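Subtilase cytotoxin, subunit B (PDB 3DWQ) forms the pentameric receptor-binding subunit of an AB5 toxin and binds glycans that end in N-glycolylneuraminic acid. Local coordinates at residues C[42-47]-C[74-79]. Residues are numbered along the deposited sequence; the frame is centred on the assembly and turned at random.
With NGC (N-glycolyl-alpha-neuraminic acid), chain G.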
ATOM      1  N   ILE C  42      16.637  20.857  -4.528  1.00 24.87           N
ATOM      2  CA  ILE C  42      17.130  19.988  -3.467  1.00 23.86           C
ATOM      3  C   ILE C  42      16.929  18.525  -3.874  1.00 23.40           C
ATOM      4  O   ILE C  42      15.829  18.123  -4.260  1.00 23.38           O
ATOM      5  CB  ILE C  42      16.478  20.314  -2.075  1.00 23.88           C
ATOM      6  CG1 ILE C  42      17.008  19.392  -0.969  1.00 23.39           C
ATOM      7  CG2 ILE C  42      14.945  20.261  -2.136  1.00 23.58           C
ATOM      8  CD1 ILE C  42      18.439  19.665  -0.545  1.00 23.05           C
ATOM      9  N   SER C  43      18.007  17.749  -3.821  1.00 22.76           N
ATOM     10  CA  SER C  43      17.944  16.306  -4.017  1.00 22.25           C
ATOM     11  C   SER C  43      18.205  15.606  -2.693  1.00 21.86           C
ATOM     12  O   SER C  43      18.989  16.089  -1.876  1.00 21.78           O
ATOM     13  CB  SER C  43      18.970  15.844  -5.056  1.00 22.21           C
ATOM     14  OG  SER C  43      18.665  16.339  -6.347  1.00 22.42           O
ATOM     15  N   ALA C  44      17.536  14.475  -2.484  1.00 21.41           N
ATOM     16  CA  ALA C  44      17.753  13.631  -1.311  1.00 21.13           C
ATOM     17  C   ALA C  44      17.381  12.180  -1.617  1.00 20.96           C
ATOM     18  O   ALA C  44      16.387  11.919  -2.298  1.00 20.89           O
ATOM     19  CB  ALA C  44      16.960  14.154  -0.118  1.00 20.96           C
ATOM     20  N   CYS C  45      18.190  11.247  -1.119  1.00 20.83           N
ATOM     21  CA  CYS C  45      17.955   9.815  -1.324  1.00 20.93           C
ATOM     22  C   CYS C  45      17.697   9.078  -0.012  1.00 21.06           C
ATOM     23  O   CYS C  45      18.293   9.393   1.017  1.00 20.95           O
ATOM     24  CB  CYS C  45      19.142   9.162  -2.037  1.00 20.67           C
ATOM     25  SG  CYS C  45      19.603   9.916  -3.607  1.00 20.77           S
ATOM     26  N   SER C  46      16.804   8.094  -0.067  1.00 21.36           N
ATOM     27  CA  SER C  46      16.566   7.187   1.049  1.00 21.57           C
ATOM     28  C   SER C  46      16.896   5.762   0.605  1.00 22.05           C
ATOM     29  O   SER C  46      16.541   5.353  -0.504  1.00 22.00           O
ATOM     30  CB  SER C  46      15.117   7.296   1.530  1.00 21.43           C
ATOM     31  OG  SER C  46      14.832   6.360   2.556  1.00 20.74           O
ATOM     32  N   MET C  47      17.584   5.017   1.467  1.00 22.59           N
ATOM     33  CA  MET C  47      18.066   3.680   1.133  1.00 23.24           C
ATOM     34  C   MET C  47      17.727   2.682   2.240  1.00 23.78           C
ATOM     35  O   MET C  47      18.036   2.914   3.411  1.00 23.73           O
ATOM     36  CB  MET C  47      19.577   3.724   0.895  1.00 23.26           C
ATOM     37  CG  MET C  47      20.173   2.507   0.201  1.00 23.05           C
ATOM     38  SD  MET C  47      21.964   2.668   0.008  1.00 23.40           S
ATOM     39  CE  MET C  47      22.093   4.106  -1.059  1.00 22.99           C
ATOM     40  N   VAL C  74       6.071  21.072   0.132  1.00 16.76           N
ATOM     41  CA  VAL C  74       6.391  20.313   1.335  1.00 16.52           C
ATOM     42  C   VAL C  74       7.789  20.646   1.855  1.00 16.54           C
ATOM     43  O   VAL C  74       8.594  21.262   1.150  1.00 16.20           O
ATOM     44  CB  VAL C  74       6.234  18.777   1.106  1.00 16.67           C
ATOM     45  CG1 VAL C  74       4.769  18.417   0.853  1.00 16.42           C
ATOM     46  CG2 VAL C  74       7.128  18.281  -0.038  1.00 16.45           C
ATOM     47  N   ARG C  75       8.065  20.256   3.096  1.00 16.36           N
ATOM     48  CA  ARG C  75       9.392  20.438   3.663  1.00 16.41           C
ATOM     49  C   ARG C  75      10.209  19.170   3.474  1.00 16.60           C
ATOM     50  O   ARG C  75       9.785  18.081   3.879  1.00 16.47           O
ATOM     51  CB  ARG C  75       9.311  20.803   5.147  1.00 16.41           C
ATOM     52  CG  ARG C  75      10.671  21.028   5.804  1.00 16.16           C
ATOM     53  CD  ARG C  75      10.523  21.620   7.184  1.00 15.89           C
ATOM     54  NE  ARG C  75      10.225  23.050   7.150  1.00 15.58           N
ATOM     55  CZ  ARG C  75       9.943  23.782   8.227  1.00 15.76           C
ATOM     56  NH1 ARG C  75       9.912  23.221   9.432  1.00 14.94           N
ATOM     57  NH2 ARG C  75       9.686  25.076   8.098  1.00 15.06           N
ATOM     58  N   ILE C  76      11.371  19.318   2.843  1.00 16.66           N
ATOM     59  CA  ILE C  76      12.327  18.229   2.737  1.00 16.97           C
ATOM     60  C   ILE C  76      13.404  18.392   3.812  1.00 17.01           C
ATOM     61  O   ILE C  76      14.138  19.383   3.832  1.00 17.02           O
ATOM     62  CB  ILE C  76      12.935  18.107   1.304  1.00 17.00           C
ATOM     63  CG1 ILE C  76      12.026  17.271   0.397  1.00 17.59           C
ATOM     64  CG2 ILE C  76      14.290  17.409   1.332  1.00 16.93           C
ATOM     65  CD1 ILE C  76      10.830  17.994  -0.178  1.00 17.93           C
ATOM     66  N   TYR C  77      13.459  17.424   4.723  1.00 17.16           N
ATOM     67  CA  TYR C  77      14.529  17.346   5.707  1.00 17.24           C
ATOM     68  C   TYR C  77      15.589  16.423   5.134  1.00 17.51           C
ATOM     69  O   TYR C  77      15.269  15.354   4.605  1.00 17.12           O
ATOM     70  CB  TYR C  77      14.030  16.753   7.020  1.00 16.89           C
ATOM     71  CG  TYR C  77      12.955  17.520   7.762  1.00 16.63           C
ATOM     72  CD1 TYR C  77      13.277  18.302   8.871  1.00 16.00           C
ATOM     73  CD2 TYR C  77      11.613  17.418   7.394  1.00 15.96           C
ATOM     74  CE1 TYR C  77      12.292  18.980   9.582  1.00 15.98           C
ATOM     75  CE2 TYR C  77      10.623  18.093   8.092  1.00 15.96           C
ATOM     76  CZ  TYR C  77      10.967  18.870   9.187  1.00 16.23           C
ATOM     77  OH  TYR C  77       9.986  19.539   9.880  1.00 16.01           O
ATOM     78  N   TYR C  78      16.851  16.835   5.243  1.00 17.96           N
ATOM     79  CA  TYR C  78      17.961  16.088   4.657  1.00 18.57           C
ATOM     80  C   TYR C  78      19.226  16.151   5.518  1.00 18.94           C
ATOM     81  O   TYR C  78      19.391  17.060   6.334  1.00 18.96           O
ATOM     82  CB  TYR C  78      18.244  16.570   3.217  1.00 18.60           C
ATOM     83  CG  TYR C  78      18.867  17.949   3.128  1.00 18.91           C
ATOM     84  CD1 TYR C  78      20.248  18.104   2.990  1.00 18.89           C
ATOM     85  CD2 TYR C  78      18.079  19.101   3.191  1.00 18.95           C
ATOM     86  CE1 TYR C  78      20.827  19.367   2.919  1.00 18.95           C
ATOM     87  CE2 TYR C  78      18.650  20.367   3.121  1.00 18.81           C
ATOM     88  CZ  TYR C  78      20.023  20.493   2.985  1.00 18.91           C
ATOM     89  OH  TYR C  78      20.592  21.744   2.915  1.00 19.57           O
ATOM     90  N   GLU C  79      20.104  15.169   5.333  1.00 19.54           N
ATOM     91  CA  GLU C  79      21.426  15.171   5.952  1.00 20.34           C
ATOM     92  C   GLU C  79      22.484  14.991   4.866  1.00 20.21           C
ATOM     93  O   GLU C  79      22.535  13.940   4.224  1.00 20.23           O
ATOM     94  CB  GLU C  79      21.542  14.066   7.005  1.00 20.20           C
ATOM     95  CG  GLU C  79      22.779  14.180   7.889  1.00 21.30           C
ATOM     96  CD  GLU C  79      22.771  13.208   9.055  1.00 21.57           C
ATOM     97  OE1 GLU C  79      22.955  11.996   8.831  1.00 23.80           O
ATOM     98  OE2 GLU C  79      22.590  13.658  10.202  1.00 23.85           O
TER
HETATM   99  O9  NGC G   3      16.331  28.226  -0.317  1.00 32.49           O
HETATM  100  C9  NGC G   3      17.291  27.336   0.266  1.00 33.37           C
HETATM  101  C8  NGC G   3      16.907  26.976   1.702  1.00 34.17           C
HETATM  102  O8  NGC G   3      15.479  27.028   1.834  1.00 33.81           O
HETATM  103  C7  NGC G   3      17.596  27.931   2.685  1.00 34.48           C
HETATM  104  O7  NGC G   3      19.011  27.716   2.694  1.00 35.13           O
HETATM  105  C6  NGC G   3      17.071  27.950   4.131  1.00 35.47           C
HETATM  106  O6  NGC G   3      15.725  28.472   4.118  1.00 35.89           O
HETATM  107  C2  NGC G   3      14.921  27.788   5.068  1.00 36.85           C
HETATM  108  C1  NGC G   3      13.730  27.007   4.610  1.00 35.82           C
HETATM  109  O1B NGC G   3      13.508  26.883   3.388  1.00 34.76           O
HETATM  110  O1A NGC G   3      13.010  26.479   5.488  1.00 34.52           O
HETATM  111  C3  NGC G   3      15.383  27.732   6.519  1.00 36.13           C
HETATM  112  C4  NGC G   3      16.744  27.032   6.467  1.00 35.62           C
HETATM  113  O4  NGC G   3      16.753  25.888   7.323  1.00 34.99           O
HETATM  114  C5  NGC G   3      17.063  26.664   4.996  1.00 35.22           C
HETATM  115  N5  NGC G   3      18.273  25.833   4.908  1.00 34.83           N
HETATM  116  C10 NGC G   3      19.540  26.086   5.248  1.00 34.94           C
HETATM  117  O10 NGC G   3      19.940  27.144   5.712  1.00 35.39           O
HETATM  118  C11 NGC G   3      20.470  24.934   4.995  1.00 34.53           C
HETATM  119  O11 NGC G   3      19.762  23.714   4.740  1.00 34.03           O
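The N-glycolylneuraminic acid pocket is joined to the buried barrel core through Tyr78, whose ring packs on Ile42 and whose hydroxyl holds the bound sugar. CD1 of Ile42 sits almost over the ring centre, 3.8 Å from the centroid and 12° off the normal, a CH-pi contact on one face. With chi1 at -180°, CG1 of Ile42 is anti to the backbone N and lies 4.1 Å from CG2 of Ile76; chi2 of 72° then swings CD1 over the Tyr78 ring. Ala44 packs beside, its CB 4.3 Å from CB of Tyr78 and also near CG2 of Ile76. The strands cross steeply, their axes 7.7 Å apart, and with no hydrogen bond between them the two segments meet through apolar packing and the CH-pi contact. At the far end of the ring, Tyr78 OH hydrogen-bonds O11, the glycolyl hydroxyl, at 2.8 Å; N-acetylneuraminic acid lacks this group, so the bond is consistent with a preference for the glycolyl form. Ser12 and Gln36 also hydrogen-bond this ligand, while Leu97 of strand 96-102 packs on Ala44 and Ile76. The curled antiparallel sheet around this apolar interior is characteristic of the OB fold of AB5 toxin B subunits.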